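Local coordinates for protein carbohydrate oxidase (Microdochium nivale, PDB 3RJA) that oxidises the C1 hydroxyl of mono-, oligo- and polysaccharides to lactones with FAD as cofactor, reducing molecular oxygen to hydrogen peroxide, at residues 5-10 against 39-44; 162-165 against 171-174. All blocks are in the same frame, centred on the assembly; numbering follows the deposited sequence.

Contact 1: 5-10 against 39-44. With ABL ((2R,3R,4R,5R)-4,5-dihydroxy-2-(hydroxymethyl)-6-oxopiperidin-3-yl beta-D-glucopyranoside), chain H.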
loop_
_atom_site.group_PDB
_atom_site.type_symbol
_atom_site.label_atom_id
_atom_site.label_comp_id
_atom_site.label_asym_id
_atom_site.label_seq_id
_atom_site.Cartn_x
_atom_site.Cartn_y
_atom_site.Cartn_z
ATOM N N ALA A 5 -1.675 31.679 12.771
ATOM C CA ALA A 5 -1.076 32.971 12.399
ATOM C C ALA A 5 0.132 32.741 11.506
ATOM O O ALA A 5 0.278 33.394 10.481
ATOM C CB ALA A 5 -0.656 33.733 13.652
ATOM N N CYS A 6 0.970 31.774 11.885
ATOM C CA CYS A 6 2.187 31.467 11.113
ATOM C C CYS A 6 1.861 31.027 9.695
ATOM O O CYS A 6 2.502 31.465 8.751
ATOM C CB CYS A 6 3.025 30.373 11.791
ATOM S SG CYS A 6 4.611 30.086 10.965
ATOM N N LEU A 7 0.885 30.132 9.557
ATOM C CA LEU A 7 0.515 29.619 8.256
ATOM C C LEU A 7 -0.118 30.732 7.401
ATOM O O LEU A 7 0.176 30.858 6.210
ATOM C CB LEU A 7 -0.458 28.433 8.413
ATOM C CG LEU A 7 0.162 27.161 8.970
ATOM C CD1 LEU A 7 -0.916 26.156 9.404
ATOM C CD2 LEU A 7 1.192 26.525 7.991
ATOM N N SER A 8 -0.984 31.530 8.018
ATOM C CA SER A 8 -1.671 32.598 7.294
ATOM C C SER A 8 -0.703 33.693 6.822
ATOM O O SER A 8 -0.835 34.173 5.705
ATOM C CB SER A 8 -2.798 33.169 8.135
ATOM O OG SER A 8 -3.941 32.360 7.975
ATOM N N ALA A 9 0.272 34.046 7.666
ATOM C CA ALA A 9 1.344 34.997 7.319
ATOM C C ALA A 9 2.122 34.576 6.092
ATOM O O ALA A 9 2.595 35.431 5.349
ATOM C CB ALA A 9 2.319 35.176 8.500
ATOM N N ALA A 10 2.250 33.261 5.882
ATOM C CA ALA A 10 2.963 32.704 4.714
ATOM C C ALA A 10 2.066 32.419 3.521
ATOM O O ALA A 10 2.515 31.842 2.525
ATOM C CB ALA A 10 3.727 31.425 5.116
ATOM N N ALA A 39 -3.448 21.938 13.635
ATOM C CA ALA A 39 -3.955 22.710 12.521
ATOM C C ALA A 39 -3.828 21.906 11.243
ATOM O O ALA A 39 -2.971 21.034 11.157
ATOM C CB ALA A 39 -3.177 24.068 12.395
ATOM N N ILE A 40 -4.678 22.209 10.255
ATOM C CA ILE A 40 -4.596 21.582 8.950
ATOM C C ILE A 40 -4.271 22.625 7.871
ATOM O O ILE A 40 -5.077 23.532 7.627
ATOM C CB ILE A 40 -5.888 20.854 8.584
ATOM C CG1 ILE A 40 -6.362 19.932 9.730
ATOM C CG2 ILE A 40 -5.699 20.035 7.277
ATOM C CD1 ILE A 40 -7.676 19.152 9.368
ATOM N N ALA A 41 -3.087 22.479 7.243
ATOM C CA ALA A 41 -2.645 23.290 6.104
ATOM C C ALA A 41 -3.083 22.586 4.816
ATOM O O ALA A 41 -2.569 21.501 4.485
ATOM C CB ALA A 41 -1.136 23.454 6.101
ATOM N N GLN A 42 -4.042 23.184 4.112
ATOM C CA GLN A 42 -4.585 22.578 2.895
ATOM C C GLN A 42 -3.803 23.182 1.716
ATOM O O GLN A 42 -4.192 24.232 1.165
ATOM C CB GLN A 42 -6.077 22.871 2.775
ATOM C CG GLN A 42 -6.800 22.027 1.713
ATOM C CD GLN A 42 -8.212 22.518 1.441
ATOM O OE1 GLN A 42 -9.200 21.985 1.991
ATOM N NE2 GLN A 42 -8.323 23.522 0.598
ATOM N N THR A 43 -2.687 22.542 1.364
ATOM C CA THR A 43 -1.705 23.164 0.477
ATOM C C THR A 43 -2.107 23.123 -0.990
ATOM O O THR A 43 -2.736 22.169 -1.427
ATOM C CB THR A 43 -0.312 22.504 0.621
ATOM O OG1 THR A 43 -0.401 21.091 0.365
ATOM C CG2 THR A 43 0.267 22.754 2.027
ATOM N N GLN A 44 -1.672 24.117 -1.758
ATOM C CA GLN A 44 -1.926 24.167 -3.193
ATOM C C GLN A 44 -0.632 24.080 -4.015
ATOM O O GLN A 44 -0.653 23.694 -5.184
ATOM C CB GLN A 44 -2.702 25.463 -3.557
ATOM C CG GLN A 44 -4.144 25.476 -3.039
ATOM C CD GLN A 44 -5.077 24.493 -3.792
ATOM O OE1 GLN A 44 -4.783 24.077 -4.921
ATOM N NE2 GLN A 44 -6.190 24.116 -3.160
HETATM C C1A ABL H . -11.600 25.506 5.110
HETATM O O1A ABL H . -11.832 24.798 6.118
HETATM C C2A ABL H . -12.604 26.548 4.611
HETATM O O2A ABL H . -13.895 26.099 5.014
HETATM C C3A ABL H . -12.591 26.626 3.075
HETATM O O3A ABL H . -13.456 27.705 2.678
HETATM C C4A ABL H . -11.200 26.902 2.580
HETATM O O1 ABL H . -11.184 26.969 1.141
HETATM C C5A ABL H . -10.384 25.635 2.953
HETATM N N5 ABL H . -10.455 25.378 4.402
HETATM C C6A ABL H . -8.891 25.852 2.611
HETATM O O6A ABL H . -8.519 27.199 2.836
HETATM C C1 ABL H . -10.841 28.188 0.436
HETATM C C2 ABL H . -10.867 27.907 -1.079
HETATM O O2 ABL H . -9.933 26.876 -1.415
HETATM C C3 ABL H . -10.532 29.171 -1.860
HETATM O O3 ABL H . -10.775 28.896 -3.227
HETATM C C4 ABL H . -11.375 30.379 -1.344
HETATM O O4 ABL H . -10.899 31.585 -1.925
HETATM C C5 ABL H . -11.299 30.486 0.183
HETATM O O5 ABL H . -11.748 29.230 0.715
HETATM C C6 ABL H . -12.060 31.676 0.782
HETATM O O6 ABL H . -13.422 31.746 0.452
#

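Contact 2: 162-165 against 171-174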
loop_
_atom_site.group_PDB
_atom_site.type_symbol
_atom_site.label_atom_id
_atom_site.label_comp_id
_atom_site.label_asym_id
_atom_site.label_seq_id
_atom_site.Cartn_x
_atom_site.Cartn_y
_atom_site.Cartn_z
ATOM N N GLY A 162 12.152 9.758 -10.238
ATOM C CA GLY A 162 12.620 10.938 -9.505
ATOM C C GLY A 162 11.564 11.550 -8.593
ATOM O O GLY A 162 10.370 11.258 -8.734
ATOM N N VAL A 163 12.006 12.397 -7.662
ATOM C CA VAL A 163 11.088 13.135 -6.794
ATOM C C VAL A 163 11.638 14.527 -6.505
ATOM O O VAL A 163 12.859 14.741 -6.522
ATOM C CB VAL A 163 10.801 12.407 -5.433
ATOM C CG1 VAL A 163 9.840 11.214 -5.631
ATOM C CG2 VAL A 163 12.110 11.951 -4.735
ATOM N N THR A 164 10.727 15.464 -6.270
ATOM C CA THR A 164 11.050 16.721 -5.641
ATOM C C THR A 164 10.631 16.549 -4.191
ATOM O O THR A 164 9.541 16.047 -3.902
ATOM C CB THR A 164 10.279 17.884 -6.306
ATOM O OG1 THR A 164 10.625 17.918 -7.702
ATOM C CG2 THR A 164 10.654 19.228 -5.682
ATOM N N VAL A 165 11.490 16.924 -3.262
ATOM C CA VAL A 165 11.192 16.633 -1.849
ATOM C C VAL A 165 11.413 17.884 -1.015
ATOM O O VAL A 165 12.436 18.566 -1.165
ATOM C CB VAL A 165 12.095 15.504 -1.312
ATOM C CG1 VAL A 165 11.648 15.049 0.085
ATOM C CG2 VAL A 165 12.133 14.337 -2.260
ATOM N N ARG A 171 14.413 23.061 3.030
ATOM C CA ARG A 171 14.940 23.044 1.664
ATOM C C ARG A 171 14.138 22.157 0.704
ATOM O O ARG A 171 13.561 21.128 1.087
ATOM C CB ARG A 171 16.401 22.607 1.643
ATOM C CG ARG A 171 17.345 23.599 2.293
ATOM C CD ARG A 171 18.769 23.164 2.112
ATOM N NE ARG A 171 19.077 21.921 2.831
ATOM C CZ ARG A 171 19.618 20.838 2.275
ATOM N NH1 ARG A 171 19.884 20.808 0.961
ATOM N NH2 ARG A 171 19.887 19.773 3.035
ATOM N N ILE A 172 14.095 22.566 -0.545
ATOM C CA ILE A 172 13.487 21.739 -1.579
ATOM C C ILE A 172 14.629 21.129 -2.387
ATOM O O ILE A 172 15.510 21.864 -2.833
ATOM C CB ILE A 172 12.597 22.585 -2.485
ATOM C CG1 ILE A 172 11.448 23.218 -1.665
ATOM C CG2 ILE A 172 12.113 21.733 -3.691
ATOM C CD1 ILE A 172 10.723 24.379 -2.378
ATOM N N VAL A 173 14.638 19.800 -2.533
ATOM C CA VAL A 173 15.710 19.116 -3.268
ATOM C C VAL A 173 15.144 18.097 -4.251
ATOM O O VAL A 173 14.023 17.594 -4.071
ATOM C CB VAL A 173 16.738 18.391 -2.320
ATOM C CG1 VAL A 173 17.369 19.364 -1.326
ATOM C CG2 VAL A 173 16.106 17.174 -1.608
ATOM N N GLU A 174 15.911 17.809 -5.294
ATOM C CA GLU A 174 15.591 16.730 -6.215
ATOM C C GLU A 174 16.342 15.469 -5.777
ATOM O O GLU A 174 17.451 15.543 -5.229
ATOM C CB GLU A 174 16.008 17.098 -7.642
ATOM C CG GLU A 174 15.471 18.431 -8.162
ATOM C CD GLU A 174 13.954 18.469 -8.241
ATOM O OE1 GLU A 174 13.340 17.431 -8.549
ATOM O OE2 GLU A 174 13.382 19.539 -7.980
#

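Contact 1: 5-10 against 39-44
The backbones of helix 2-9 and strand 39-42 come closest at L7 and A41, whose CA atoms are 7.4 Å apart, and the gap is bridged from the helix by one side chain, L7. This is helix-on-strand packing at the margin of the FAD-binding domain of PCMH type: strand 39-42 is an outermost strand of a three-stranded parallel sheet and pairs through its backbone with M85 and Q87 of strand 84-87. A39 and A41 send their methyl groups to the same side of the strand, toward the helix, and L7 points back at them. Its chain is extended at chi2 (166°), which carries CD1 forward to meet both alanines. L7 CD1 lies 4.3 Å from A39 CB, and it is equally far, 4.3 Å, from A41 CB. The contact is small, buried and wholly apolar; L7 also rests on L84 and on C55, and the C6-C55 disulfide ties the same helix to helix 46-58. I40 points away from the helix and packs on D15. Q42 has its CG anti to the backbone N (chi1 -167°), and the extended chain runs past the hydroxymethyl carbon of the oxopiperidine unit of a bound cellobiose-like lactam, which is itself hydrogen-bonded to T19 and I16. There Q42 CB is 4.1 Å from C6A of the ligand.

Contact 2: 162-165 against 171-174
The carboxylate of E174 is the flat group that organises one side of this pairing: T164 reaches it near its plane, while V163 O and the T164 methyl lie off the plane on one and the same face. T164 OG1 donates to E174 OE1 over 2.9 Å, coming in on the syn side and only 16° out of the carboxylate plane. A chi1 of -53° followed by a bend at chi2 (-62°) folds the glutamate back alongside the threonine, the two side chains pointing the same way. E174 OE1 also takes a salt bridge from K201, a second grip that probably eases its 3.4 Å approach to another acceptor, V163 O. The T164 methyl, CG2, is pressed at 3.5 Å against I172 CG2. Beneath these side chains runs an antiparallel beta hairpin of strands 160-166 and 172-176, in which T164 and E174 form a non-hydrogen-bonded pair and V165 and V173 the adjoining hydrogen-bonded one. V165 N donates a hydrogen bond to V173 O at 2.7 Å, and V173 N donates one back to V165 O at 2.9 Å. The two valines occupy the other face of the sheet, where V173 packs on L183 of helix 181-190. Across the strands their side chains touch lightly, V165 CB lying 4.4 Å from V173 CG2.

Overall arrangement
Segment 39-44 and both strands of contact 2 belong to the FAD-binding domain, and the two contacts lie on the same side of the chain's centre, yet they do not touch: their centres are 21 Å apart and their nearest atoms about 11 Å. Helix 46-58 connects them, since C55 meets L7 of contact 1 while T46 and Q50 meet I172 of contact 2. The cofactor is nearer to the hairpin, with the V165 side chain about 7 Å from FAD and that of A41 about 13 Å. The lactam beside 39-44 occupies a separate site from the second copy, which is lined by residues such as Y72, C132, Q387 and Y428.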